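PDB 7A0J: Serine/threonine-protein kinase-like protein ACR4 from Arabidopsis thaliana, which controls formative cell divisions in root meristems as a membrane receptor kinase responding to the CLE40 peptide, represented here by its extracellular beta-propeller domain. Local coordinates for residues 2-7 / 91-96; 27-32 / 46-51; 66-71 / 80-85; 235-240 / 273-278. One frame throughout, in Å; residues are numbered along the deposited sequence.

Contact 1: 2-7 / 91-96; sequences GSMSSI and YLEVSA
Met4 lies along the backbone of 93-96, a mostly side-chain-to-main-chain contact near the middle of the propeller. Segment 2-7 is N-terminal. Strand 93-96 is part of 91-96, the edge strand of its sheet nearest the propeller centre. Met4 starts close in, with its CB 3.2 Å from Val94 O. CG stands opposite the backbone N (chi1 -166°) and the chain runs straight to the sulfur. Met4 SD then meets Val94 N at 3.6 Å in a weak N-H...S bond with an angle of 149°. The sulfur also touches Val94 CG2, at 3.9 Å. A bend at chi3 (69°) turns Met4 CE back to 3.6 Å from Leu92 O. At the other end, Gly2 O rests 3.5 Å from Ser95 CB. A water bridges the segments: it accepts from Met4 N at 3.0 Å and donates to Glu93 OE1 at 2.7 Å. The Glu93 carboxylate also takes bonds from the backbone N of Ser142 and Leu143, and Gly2 pairs with Ala145 in the same strand. The direct grip is therefore soft, through a thioether and van der Waals contacts, and the stronger polar link passes through water to a carboxylate with partners on both oxygens.

Contact 2: 27-32 / 46-51; sequences HLVVCY and LQFIGL
Val29 sets its two methyl groups against two residues of 46-51. Its CG1 meets the Phe48 ring obliquely, 3.8 Å from CE1. Its CG2 points the other way, to Leu51 CD1 at 3.9 Å. This split follows from chi1 of 54°, which puts CG2 opposite the backbone N. Trp71 packs on Val29, Phe48 and Leu51, and so helps to enclose the valine.

The backbones join just before strand 29-33. Phe48 N donates to His27 O at 2.7 Å with an angle of 165°. The donor lies in the carbonyl plane. The same oxygen is 3.2 Å from Gln47 CA in a CA-H...O contact, so two neighbouring residues converge on it. His27 returns the contact with its ring. ND1 gives a weak, bent bond to Phe48 O at 3.2 Å (128°), with the oxygen at the ring edge and near its plane. Leu28 CD2 lies 3.9 Å from Leu46 O. Leu46 O accepts a hydrogen bond from a water, which in turn accepts from Val29 N, at 2.8 Å.

Strand 29-33 is the third strand of its sheet, and Cys31 ties it to Cys19 by a disulfide. Strand 48-53 opens the next sheet. The third strand of one sheet thus meets the first strand of the next, as between successive blades of a beta-propeller, here repeats 1 and 2.

Contact 3: 66-71 / 80-85; sequences HQPYCW and GVPQPM. With EDO (1,2-ethanediol), chain G.
Tyr69 reaches over Gly80 with its ring. From CB, a chi1 of -172° swings CG away from the backbone N and carries the ring across the glycine. CD1 and CE1 of Tyr69 each lie 3.7 Å from Gly80 CA. This is a CH-pi contact over one ring face, with Gly80 CA 4.1 Å from the centroid of the Tyr69 ring. CD1 also touches the Val81 side chain, at CG2. At the tip, Tyr69 OH and O2 of an ethanediol share a very short hydrogen bond of 2.5 Å. O2 lies in the ring plane; the diol probably came from the crystallisation liquor.

Strand 68-72 is the outer edge of the propeller blade of repeat 2, and 80-85 is a loop that touches it in a single antiparallel bridge. Cys70 and Gly80 form the hydrogen-bonded pair: Cys70 N to Gly80 O at 3.1 Å, nearly straight (172°), and Gly80 N to Cys70 O at a short 2.6 Å. Cys70 is also in a disulfide with Cys59 of the neighbouring strand.

Pro68 CG is 3.8 Å from Pro82 CD, and the two prolines cross at about a right angle. Pro68 CD meets the Met85 methyl, CE, at 3.9 Å. Two bends, at chi2 and chi3, fold the Met85 chain back to bring its methyl there. Trp126 packs on Pro68, Pro82 and Met85 and covers this apolar cluster. The Pro68 carbonyl oxygen is buried here and has no hydrogen-bond partner in the model. Val81 CA offers it a CA-H...O contact. Gln67 OE1 rests against Val81 CG1, while Gln67 NE2 bonds to Ala89 O.

Contact 4: 235-240 / 273-278; sequences AVVGGK and YDLAAG
Strands 235-238 and 274-277 run almost parallel, with an angle of 10° between their directions and 6.0 Å between their axes. No direct hydrogen bond joins them. The two segments draw together toward their C-terminal ends: the CA atoms of Ala235 and Asp274 are 6.9 Å apart, those of Gly239 and Ala277 only 5.3 Å.

Val237 fills the gap. Its CG1 sits 3.4 Å from Leu275 O and also touches Leu275 CB. Its CG2 meets Ala277 CB at 3.7 Å. With chi1 at -65°, the two methyls fork toward Leu275 and Ala277, which both point at 235-240. Ala277 is small enough to come close to the opposite backbone, and its CB is 3.4 Å from Gly238 O. Beyond it the two chains meet through glycines. Gly239 CA makes a CA-H...O contact with Gly278 O at 3.3 Å. That oxygen is buried and has no hydrogen-bond partner in the model; its closest contact across the segments is this CA-H...O. At the far end, Asp274 OD1 accepts from Leu275 N within its own segment.

Each strand is the edge strand of its sheet nearest the propeller centre, one in repeat 6 and one in repeat 7. Strand 242-247 pairs with 233-238, and its residues also pack on Leu275 and Ala277. Strand 281-285 flanks 274-277 within its own sheet, and Ile7 and Ile9 of strand 7-10 cover Ala276 from the next one.

Contact 1 is the central piece, with its centre 12 to 13 Å from each of the others. It spans residues 2 to 96, and contacts 2 and 3 come in turn inside that span; contact 4 follows much later. Ser5 O and Leu51 N make a probable hydrogen bond between contacts 1 and 2. Contacts 2 and 3 share the sheet of strands 48-53, 57-62 and 68-72, and Phe48 meets Trp71 between them. Contact 3 reaches contact 1 through His66 and Tyr91. Contact 4 is about 24 Å from contact 3, centre to centre. Ile7 packs on Leu275 and Ala276, so segment 2-7 links early and late repeats and probably helps to close the propeller ring.

Contact 1: 2-7 / 91-96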
loop_
_atom_site.group_PDB
_atom_site.type_symbol
_atom_site.label_atom_id
_atom_site.label_comp_id
_atom_site.label_asym_id
_atom_site.label_seq_id
_atom_site.Cartn_x
_atom_site.Cartn_y
_atom_site.Cartn_z
ATOM N N GLY A 2 0.669 0.280 -3.580
ATOM C CA GLY A 2 -0.407 -0.344 -2.785
ATOM C C GLY A 2 -0.994 0.580 -1.732
ATOM O O GLY A 2 -0.879 1.814 -1.873
ATOM N N SER A 3 -1.604 -0.014 -0.703
ATOM C CA SER A 3 -2.472 0.658 0.297
ATOM C C SER A 3 -1.720 0.829 1.618
ATOM O O SER A 3 -0.712 0.124 1.826
ATOM C CB SER A 3 -3.742 -0.127 0.502
ATOM O OG SER A 3 -4.297 -0.526 -0.741
ATOM N N MET A 4 -2.211 1.721 2.481
ATOM C CA MET A 4 -1.718 1.859 3.875
ATOM C C MET A 4 -1.951 0.530 4.600
ATOM O O MET A 4 -3.022 -0.074 4.403
ATOM C CB MET A 4 -2.431 2.981 4.632
ATOM C CG MET A 4 -1.720 3.358 5.911
ATOM S SD MET A 4 -2.379 4.853 6.676
ATOM C CE MET A 4 -3.983 4.268 7.219
ATOM N N SER A 5 -0.973 0.092 5.394
ATOM C CA SER A 5 -0.972 -1.228 6.072
ATOM C C SER A 5 -0.066 -1.176 7.307
ATOM O O SER A 5 0.667 -0.180 7.463
ATOM C CB SER A 5 -0.553 -2.303 5.101
ATOM O OG SER A 5 -0.498 -3.576 5.727
ATOM N N SER A 6 -0.129 -2.208 8.151
ATOM C CA SER A 6 0.762 -2.399 9.324
ATOM C C SER A 6 2.148 -2.847 8.843
ATOM O O SER A 6 3.091 -2.788 9.650
ATOM C CB SER A 6 0.167 -3.373 10.312
ATOM O OG SER A 6 0.208 -4.701 9.810
ATOM N N ILE A 7 2.255 -3.287 7.583
ATOM C CA ILE A 7 3.532 -3.674 6.912
ATOM C C ILE A 7 3.593 -2.999 5.534
ATOM O O ILE A 7 2.527 -2.785 4.929
ATOM C CB ILE A 7 3.663 -5.208 6.825
ATOM C CG1 ILE A 7 2.515 -5.846 6.035
ATOM C CG2 ILE A 7 3.785 -5.803 8.221
ATOM C CD1 ILE A 7 2.713 -7.312 5.727
ATOM N N TYR A 91 -4.718 13.697 8.272
ATOM C CA TYR A 91 -4.955 12.712 7.185
ATOM C C TYR A 91 -5.442 11.393 7.793
ATOM O O TYR A 91 -5.025 11.053 8.919
ATOM C CB TYR A 91 -3.684 12.549 6.346
ATOM C CG TYR A 91 -3.327 13.779 5.550
ATOM C CD1 TYR A 91 -2.636 14.831 6.128
ATOM C CD2 TYR A 91 -3.712 13.910 4.224
ATOM C CE1 TYR A 91 -2.323 15.975 5.411
ATOM C CE2 TYR A 91 -3.407 15.045 3.491
ATOM C CZ TYR A 91 -2.709 16.082 4.085
ATOM O OH TYR A 91 -2.402 17.204 3.372
ATOM N N LEU A 92 -6.317 10.690 7.068
ATOM C CA LEU A 92 -6.915 9.390 7.481
ATOM C C LEU A 92 -6.066 8.237 6.934
ATOM O O LEU A 92 -5.941 7.216 7.638
ATOM C CB LEU A 92 -8.351 9.309 6.953
ATOM C CG LEU A 92 -9.302 10.394 7.453
ATOM C CD1 LEU A 92 -10.651 10.296 6.755
ATOM C CD2 LEU A 92 -9.476 10.314 8.962
ATOM N N GLU A 93 -5.525 8.394 5.721
ATOM C CA GLU A 93 -4.749 7.350 5.001
ATOM C C GLU A 93 -3.615 7.995 4.199
ATOM O O GLU A 93 -3.721 9.190 3.867
ATOM C CB GLU A 93 -5.645 6.567 4.041
ATOM C CG GLU A 93 -6.813 5.872 4.717
ATOM C CD GLU A 93 -7.652 5.014 3.787
ATOM O OE1 GLU A 93 -7.105 4.525 2.776
ATOM O OE2 GLU A 93 -8.852 4.839 4.072
ATOM N N VAL A 94 -2.580 7.207 3.904
ATOM C CA VAL A 94 -1.483 7.546 2.951
ATOM C C VAL A 94 -1.249 6.325 2.059
ATOM O O VAL A 94 -1.316 5.196 2.576
ATOM C CB VAL A 94 -0.195 7.980 3.681
ATOM C CG1 VAL A 94 -0.376 9.316 4.386
ATOM C CG2 VAL A 94 0.303 6.926 4.660
ATOM N N SER A 95 -1.010 6.551 0.765
ATOM C CA SER A 95 -0.636 5.508 -0.224
ATOM C C SER A 95 0.532 6.022 -1.073
ATOM O O SER A 95 0.408 7.128 -1.636
ATOM C CB SER A 95 -1.813 5.115 -1.078
ATOM O OG SER A 95 -2.311 6.231 -1.796
ATOM N N ALA A 96 1.617 5.247 -1.140
ATOM C CA ALA A 96 2.864 5.581 -1.862
ATOM C C ALA A 96 2.960 4.734 -3.134
ATOM O O ALA A 96 2.895 3.495 -3.026
ATOM C CB ALA A 96 4.055 5.356 -0.964
HETATM O O HOH W 1 -4.963 2.938 2.307
#

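Contact 2: 27-32 / 46-51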
loop_
_atom_site.group_PDB
_atom_site.type_symbol
_atom_site.label_atom_id
_atom_site.label_comp_id
_atom_site.label_asym_id
_atom_site.label_seq_id
_atom_site.Cartn_x
_atom_site.Cartn_y
_atom_site.Cartn_z
ATOM N N HIS A 27 3.114 0.886 18.377
ATOM C CA HIS A 27 2.929 1.615 17.091
ATOM C C HIS A 27 4.271 2.198 16.626
ATOM O O HIS A 27 4.258 3.113 15.781
ATOM C CB HIS A 27 1.814 2.666 17.218
ATOM C CG HIS A 27 0.449 2.068 17.304
ATOM N ND1 HIS A 27 -0.226 1.607 16.188
ATOM C CD2 HIS A 27 -0.363 1.845 18.360
ATOM C CE1 HIS A 27 -1.398 1.132 16.554
ATOM N NE2 HIS A 27 -1.507 1.266 17.881
ATOM N N LEU A 28 5.384 1.665 17.140
ATOM C CA LEU A 28 6.757 1.968 16.657
ATOM C C LEU A 28 7.010 1.132 15.400
ATOM O O LEU A 28 6.378 0.066 15.263
ATOM C CB LEU A 28 7.773 1.645 17.758
ATOM C CG LEU A 28 7.610 2.431 19.059
ATOM C CD1 LEU A 28 8.555 1.908 20.130
ATOM C CD2 LEU A 28 7.830 3.919 18.833
ATOM N N VAL A 29 7.886 1.606 14.513
ATOM C CA VAL A 29 8.208 0.930 13.222
ATOM C C VAL A 29 9.590 0.279 13.341
ATOM O O VAL A 29 10.492 0.896 13.941
ATOM C CB VAL A 29 8.120 1.895 12.020
ATOM C CG1 VAL A 29 8.965 3.147 12.206
ATOM C CG2 VAL A 29 8.478 1.200 10.714
ATOM N N VAL A 30 9.720 -0.939 12.813
ATOM C CA VAL A 30 11.006 -1.676 12.637
ATOM C C VAL A 30 11.160 -1.954 11.139
ATOM O O VAL A 30 10.155 -2.351 10.513
ATOM C CB VAL A 30 11.037 -2.973 13.471
ATOM C CG1 VAL A 30 12.285 -3.799 13.198
ATOM C CG2 VAL A 30 10.903 -2.687 14.959
ATOM N N CYS A 31 12.353 -1.719 10.589
ATOM C CA CYS A 31 12.673 -1.920 9.151
ATOM C C CYS A 31 13.838 -2.903 9.010
ATOM O O CYS A 31 14.696 -2.945 9.914
ATOM C CB CYS A 31 13.004 -0.600 8.461
ATOM S SG CYS A 31 11.631 0.581 8.471
ATOM N N TYR A 32 13.836 -3.672 7.921
ATOM C CA TYR A 32 14.913 -4.610 7.515
ATOM C C TYR A 32 15.134 -4.482 6.006
ATOM O O TYR A 32 14.133 -4.498 5.270
ATOM C CB TYR A 32 14.544 -6.056 7.850
ATOM C CG TYR A 32 14.167 -6.313 9.286
ATOM C CD1 TYR A 32 15.136 -6.435 10.267
ATOM C CD2 TYR A 32 12.840 -6.448 9.664
ATOM C CE1 TYR A 32 14.799 -6.681 11.588
ATOM C CE2 TYR A 32 12.486 -6.698 10.980
ATOM C CZ TYR A 32 13.469 -6.813 11.946
ATOM O OH TYR A 32 13.134 -7.059 13.247
ATOM N N LEU A 46 9.022 7.791 17.003
ATOM C CA LEU A 46 7.778 8.279 16.342
ATOM C C LEU A 46 6.815 7.101 16.160
ATOM O O LEU A 46 7.252 6.055 15.642
ATOM C CB LEU A 46 8.103 8.925 14.990
ATOM C CG LEU A 46 8.850 10.258 15.033
ATOM C CD1 LEU A 46 9.009 10.825 13.630
ATOM C CD2 LEU A 46 8.143 11.264 15.929
ATOM N N GLN A 47 5.556 7.273 16.571
ATOM C CA GLN A 47 4.494 6.238 16.473
ATOM C C GLN A 47 3.708 6.452 15.175
ATOM O O GLN A 47 3.516 7.619 14.778
ATOM C CB GLN A 47 3.598 6.281 17.710
ATOM C CG GLN A 47 4.325 5.868 18.983
ATOM C CD GLN A 47 3.567 6.240 20.232
ATOM O OE1 GLN A 47 3.130 5.382 20.994
ATOM N NE2 GLN A 47 3.402 7.535 20.448
ATOM N N PHE A 48 3.298 5.352 14.538
ATOM C CA PHE A 48 2.571 5.324 13.243
ATOM C C PHE A 48 1.341 4.422 13.368
ATOM O O PHE A 48 1.377 3.449 14.145
ATOM C CB PHE A 48 3.489 4.833 12.123
ATOM C CG PHE A 48 4.681 5.717 11.859
ATOM C CD1 PHE A 48 5.871 5.529 12.547
ATOM C CD2 PHE A 48 4.612 6.739 10.926
ATOM C CE1 PHE A 48 6.966 6.343 12.303
ATOM C CE2 PHE A 48 5.709 7.552 10.682
ATOM C CZ PHE A 48 6.883 7.354 11.372
ATOM N N ILE A 49 0.287 4.737 12.611
ATOM C CA ILE A 49 -0.962 3.921 12.537
ATOM C C ILE A 49 -1.011 3.180 11.194
ATOM O O ILE A 49 -1.855 2.282 11.060
ATOM C CB ILE A 49 -2.216 4.784 12.802
ATOM C CG1 ILE A 49 -2.306 6.013 11.892
ATOM C CG2 ILE A 49 -2.275 5.173 14.271
ATOM C CD1 ILE A 49 -3.471 6.927 12.214
ATOM N N GLY A 50 -0.111 3.504 10.259
ATOM C CA GLY A 50 -0.025 2.840 8.945
ATOM C C GLY A 50 1.273 3.158 8.225
ATOM O O GLY A 50 1.877 4.206 8.529
ATOM N N LEU A 51 1.685 2.280 7.305
ATOM C CA LEU A 51 2.933 2.409 6.504
ATOM C C LEU A 51 2.621 2.168 5.023
ATOM O O LEU A 51 1.675 1.408 4.725
ATOM C CB LEU A 51 3.965 1.398 7.011
ATOM C CG LEU A 51 4.415 1.572 8.462
ATOM C CD1 LEU A 51 5.164 0.338 8.945
ATOM C CD2 LEU A 51 5.276 2.814 8.621
HETATM O O HOH W 2 9.042 3.988 15.368
#

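Contact 3: 66-71 / 80-85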
loop_
_atom_site.group_PDB
_atom_site.type_symbol
_atom_site.label_atom_id
_atom_site.label_comp_id
_atom_site.label_asym_id
_atom_site.label_seq_id
_atom_site.Cartn_x
_atom_site.Cartn_y
_atom_site.Cartn_z
ATOM N N HIS A 66 -1.186 12.986 12.767
ATOM C CA HIS A 66 -2.005 12.455 11.641
ATOM C C HIS A 66 -1.516 13.048 10.312
ATOM O O HIS A 66 -2.355 13.273 9.417
ATOM C CB HIS A 66 -3.502 12.709 11.889
ATOM C CG HIS A 66 -4.044 11.999 13.085
ATOM N ND1 HIS A 66 -4.918 12.601 13.969
ATOM C CD2 HIS A 66 -3.842 10.747 13.545
ATOM C CE1 HIS A 66 -5.235 11.747 14.921
ATOM N NE2 HIS A 66 -4.585 10.602 14.685
ATOM N N GLN A 67 -0.204 13.281 10.189
ATOM C CA GLN A 67 0.443 13.809 8.958
ATOM C C GLN A 67 1.308 12.711 8.347
ATOM O O GLN A 67 1.841 11.868 9.067
ATOM C CB GLN A 67 1.269 15.056 9.277
ATOM C CG GLN A 67 0.427 16.227 9.762
ATOM C CD GLN A 67 1.196 17.524 9.836
ATOM O OE1 GLN A 67 2.402 17.547 10.073
ATOM N NE2 GLN A 67 0.490 18.625 9.639
ATOM N N PRO A 68 1.470 12.682 7.005
ATOM C CA PRO A 68 2.438 11.786 6.378
ATOM C C PRO A 68 3.866 12.154 6.811
ATOM O O PRO A 68 4.143 13.327 6.990
ATOM C CB PRO A 68 2.240 11.972 4.865
ATOM C CG PRO A 68 1.451 13.261 4.714
ATOM C CD PRO A 68 0.735 13.497 6.028
ATOM N N TYR A 69 4.715 11.142 7.004
ATOM C CA TYR A 69 6.150 11.287 7.364
ATOM C C TYR A 69 6.951 10.206 6.635
ATOM O O TYR A 69 6.747 9.008 6.927
ATOM C CB TYR A 69 6.346 11.190 8.879
ATOM C CG TYR A 69 7.743 11.514 9.346
ATOM C CD1 TYR A 69 8.122 12.822 9.605
ATOM C CD2 TYR A 69 8.693 10.520 9.519
ATOM C CE1 TYR A 69 9.403 13.135 10.032
ATOM C CE2 TYR A 69 9.978 10.814 9.948
ATOM C CZ TYR A 69 10.335 12.127 10.205
ATOM O OH TYR A 69 11.594 12.433 10.631
ATOM N N CYS A 70 7.817 10.624 5.707
ATOM C CA CYS A 70 8.651 9.731 4.862
ATOM C C CYS A 70 10.113 9.799 5.316
ATOM O O CYS A 70 10.550 10.870 5.780
ATOM C CB CYS A 70 8.536 10.102 3.389
ATOM S SG CYS A 70 6.825 10.146 2.797
ATOM N N TRP A 71 10.832 8.682 5.188
ATOM C CA TRP A 71 12.297 8.599 5.422
ATOM C C TRP A 71 12.936 7.716 4.345
ATOM O O TRP A 71 12.216 6.895 3.732
ATOM C CB TRP A 71 12.603 8.123 6.847
ATOM C CG TRP A 71 12.134 6.742 7.188
ATOM C CD1 TRP A 71 12.887 5.605 7.197
ATOM C CD2 TRP A 71 10.823 6.355 7.636
ATOM N NE1 TRP A 71 12.135 4.536 7.597
ATOM C CE2 TRP A 71 10.864 4.963 7.873
ATOM C CE3 TRP A 71 9.620 7.039 7.849
ATOM C CZ2 TRP A 71 9.748 4.249 8.305
ATOM C CZ3 TRP A 71 8.519 6.333 8.281
ATOM C CH2 TRP A 71 8.584 4.957 8.503
ATOM N N GLY A 80 10.508 13.451 5.371
ATOM C CA GLY A 80 9.770 14.077 6.484
ATOM C C GLY A 80 8.328 14.354 6.097
ATOM O O GLY A 80 7.808 13.640 5.219
ATOM N N VAL A 81 7.706 15.360 6.718
ATOM C CA VAL A 81 6.320 15.812 6.390
ATOM C C VAL A 81 6.387 16.572 5.068
ATOM O O VAL A 81 7.036 17.614 4.988
ATOM C CB VAL A 81 5.710 16.667 7.518
ATOM C CG1 VAL A 81 4.319 17.167 7.163
ATOM C CG2 VAL A 81 5.683 15.915 8.842
ATOM N N PRO A 82 5.724 16.079 3.994
ATOM C CA PRO A 82 5.905 16.635 2.653
ATOM C C PRO A 82 5.287 18.031 2.497
ATOM O O PRO A 82 4.189 18.232 2.974
ATOM C CB PRO A 82 5.177 15.629 1.749
ATOM C CG PRO A 82 4.108 15.044 2.646
ATOM C CD PRO A 82 4.757 14.970 4.012
ATOM N N GLN A 83 6.014 18.944 1.843
ATOM C CA GLN A 83 5.542 20.304 1.465
ATOM C C GLN A 83 5.096 20.277 0.004
ATOM O O GLN A 83 5.650 19.520 -0.788
ATOM C CB GLN A 83 6.655 21.332 1.681
ATOM C CG GLN A 83 6.974 21.598 3.146
ATOM C CD GLN A 83 5.832 22.253 3.887
ATOM O OE1 GLN A 83 5.078 23.045 3.330
ATOM N NE2 GLN A 83 5.688 21.916 5.157
ATOM N N PRO A 84 4.095 21.088 -0.415
ATOM C CA PRO A 84 3.365 21.993 0.476
ATOM C C PRO A 84 2.441 21.263 1.464
ATOM O O PRO A 84 1.764 20.336 1.064
ATOM C CB PRO A 84 2.510 22.857 -0.469
ATOM C CG PRO A 84 3.059 22.588 -1.858
ATOM C CD PRO A 84 3.612 21.180 -1.799
ATOM N N MET A 85 2.442 21.703 2.726
ATOM C CA MET A 85 1.576 21.173 3.812
ATOM C C MET A 85 0.923 22.353 4.537
ATOM O O MET A 85 1.650 23.304 4.888
ATOM C CB MET A 85 2.396 20.350 4.812
ATOM C CG MET A 85 1.585 19.773 5.963
ATOM S SD MET A 85 0.320 18.593 5.424
ATOM C CE MET A 85 1.341 17.223 4.880
HETATM C C1 EDO G . 14.191 11.094 13.005
HETATM O O1 EDO G . 13.045 11.767 13.484
HETATM C C2 EDO G . 13.875 10.029 12.023
HETATM O O2 EDO G . 13.237 10.504 10.853
#

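Contact 4: 235-240 / 273-278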
loop_
_atom_site.group_PDB
_atom_site.type_symbol
_atom_site.label_atom_id
_atom_site.label_comp_id
_atom_site.label_asym_id
_atom_site.label_seq_id
_atom_site.Cartn_x
_atom_site.Cartn_y
_atom_site.Cartn_z
ATOM N N ALA A 235 -6.719 -11.169 1.963
ATOM C CA ALA A 235 -5.864 -10.015 1.596
ATOM C C ALA A 235 -5.352 -10.177 0.162
ATOM O O ALA A 235 -5.259 -11.323 -0.320
ATOM C CB ALA A 235 -4.720 -9.893 2.571
ATOM N N VAL A 236 -5.034 -9.054 -0.487
ATOM C CA VAL A 236 -4.397 -9.002 -1.835
ATOM C C VAL A 236 -3.366 -7.867 -1.835
ATOM O O VAL A 236 -3.604 -6.844 -1.161
ATOM C CB VAL A 236 -5.450 -8.838 -2.949
ATOM C CG1 VAL A 236 -6.299 -7.589 -2.761
ATOM C CG2 VAL A 236 -4.818 -8.856 -4.335
ATOM N N VAL A 237 -2.254 -8.062 -2.546
ATOM C CA VAL A 237 -1.181 -7.044 -2.746
ATOM C C VAL A 237 -0.804 -7.037 -4.231
ATOM O O VAL A 237 -1.007 -8.071 -4.895
ATOM C CB VAL A 237 0.041 -7.316 -1.845
ATOM C CG1 VAL A 237 -0.307 -7.167 -0.371
ATOM C CG2 VAL A 237 0.666 -8.678 -2.111
ATOM N N GLY A 238 -0.287 -5.909 -4.721
ATOM C CA GLY A 238 0.123 -5.722 -6.124
ATOM C C GLY A 238 1.601 -5.400 -6.239
ATOM O O GLY A 238 2.040 -4.405 -5.629
ATOM N N GLY A 239 2.344 -6.229 -6.977
ATOM C CA GLY A 239 3.701 -5.919 -7.463
ATOM C C GLY A 239 3.636 -5.152 -8.771
ATOM O O GLY A 239 2.524 -4.729 -9.149
ATOM N N LYS A 240 4.770 -4.993 -9.456
ATOM C CA LYS A 240 4.856 -4.180 -10.698
ATOM C C LYS A 240 4.116 -4.893 -11.839
ATOM O O LYS A 240 3.362 -4.203 -12.550
ATOM C CB LYS A 240 6.309 -3.873 -11.069
ATOM C CG LYS A 240 6.464 -3.059 -12.345
ATOM C CD LYS A 240 7.684 -2.162 -12.372
ATOM C CE LYS A 240 7.510 -0.904 -11.546
ATOM N NZ LYS A 240 7.988 0.295 -12.271
ATOM N N TYR A 273 -0.530 -14.078 8.032
ATOM C CA TYR A 273 -1.698 -13.269 8.470
ATOM C C TYR A 273 -1.757 -11.959 7.670
ATOM O O TYR A 273 -2.796 -11.279 7.754
ATOM C CB TYR A 273 -1.683 -13.054 9.989
ATOM C CG TYR A 273 -0.753 -11.988 10.512
ATOM C CD1 TYR A 273 -1.089 -10.644 10.446
ATOM C CD2 TYR A 273 0.444 -12.324 11.127
ATOM C CE1 TYR A 273 -0.246 -9.661 10.940
ATOM C CE2 TYR A 273 1.297 -11.354 11.630
ATOM C CZ TYR A 273 0.951 -10.017 11.537
ATOM O OH TYR A 273 1.786 -9.054 12.030
ATOM N N ASP A 274 -0.702 -11.620 6.917
ATOM C CA ASP A 274 -0.664 -10.407 6.055
ATOM C C ASP A 274 0.488 -10.502 5.044
ATOM O O ASP A 274 1.451 -11.249 5.307
ATOM C CB ASP A 274 -0.549 -9.136 6.902
ATOM C CG ASP A 274 -1.144 -7.899 6.250
ATOM O OD1 ASP A 274 -1.546 -7.985 5.071
ATOM O OD2 ASP A 274 -1.208 -6.858 6.934
ATOM N N LEU A 275 0.369 -9.775 3.927
ATOM C CA LEU A 275 1.396 -9.670 2.852
ATOM C C LEU A 275 1.704 -8.196 2.577
ATOM O O LEU A 275 0.840 -7.343 2.858
ATOM C CB LEU A 275 0.886 -10.337 1.570
ATOM C CG LEU A 275 0.703 -11.853 1.609
ATOM C CD1 LEU A 275 0.228 -12.363 0.257
ATOM C CD2 LEU A 275 1.986 -12.559 2.024
ATOM N N ALA A 276 2.899 -7.928 2.043
ATOM C CA ALA A 276 3.320 -6.638 1.448
ATOM C C ALA A 276 4.061 -6.930 0.140
ATOM O O ALA A 276 4.738 -7.973 0.066
ATOM C CB ALA A 276 4.182 -5.868 2.417
ATOM N N ALA A 277 3.916 -6.055 -0.857
ATOM C CA ALA A 277 4.517 -6.209 -2.201
ATOM C C ALA A 277 5.360 -4.975 -2.536
ATOM O O ALA A 277 4.881 -3.846 -2.308
ATOM C CB ALA A 277 3.436 -6.434 -3.229
ATOM N N GLY A 278 6.587 -5.206 -3.016
ATOM C CA GLY A 278 7.424 -4.212 -3.715
ATOM C C GLY A 278 7.285 -4.386 -5.215
ATOM O O GLY A 278 6.283 -4.993 -5.639
HETATM O O HOH W 3 2.033 -3.098 -2.804
#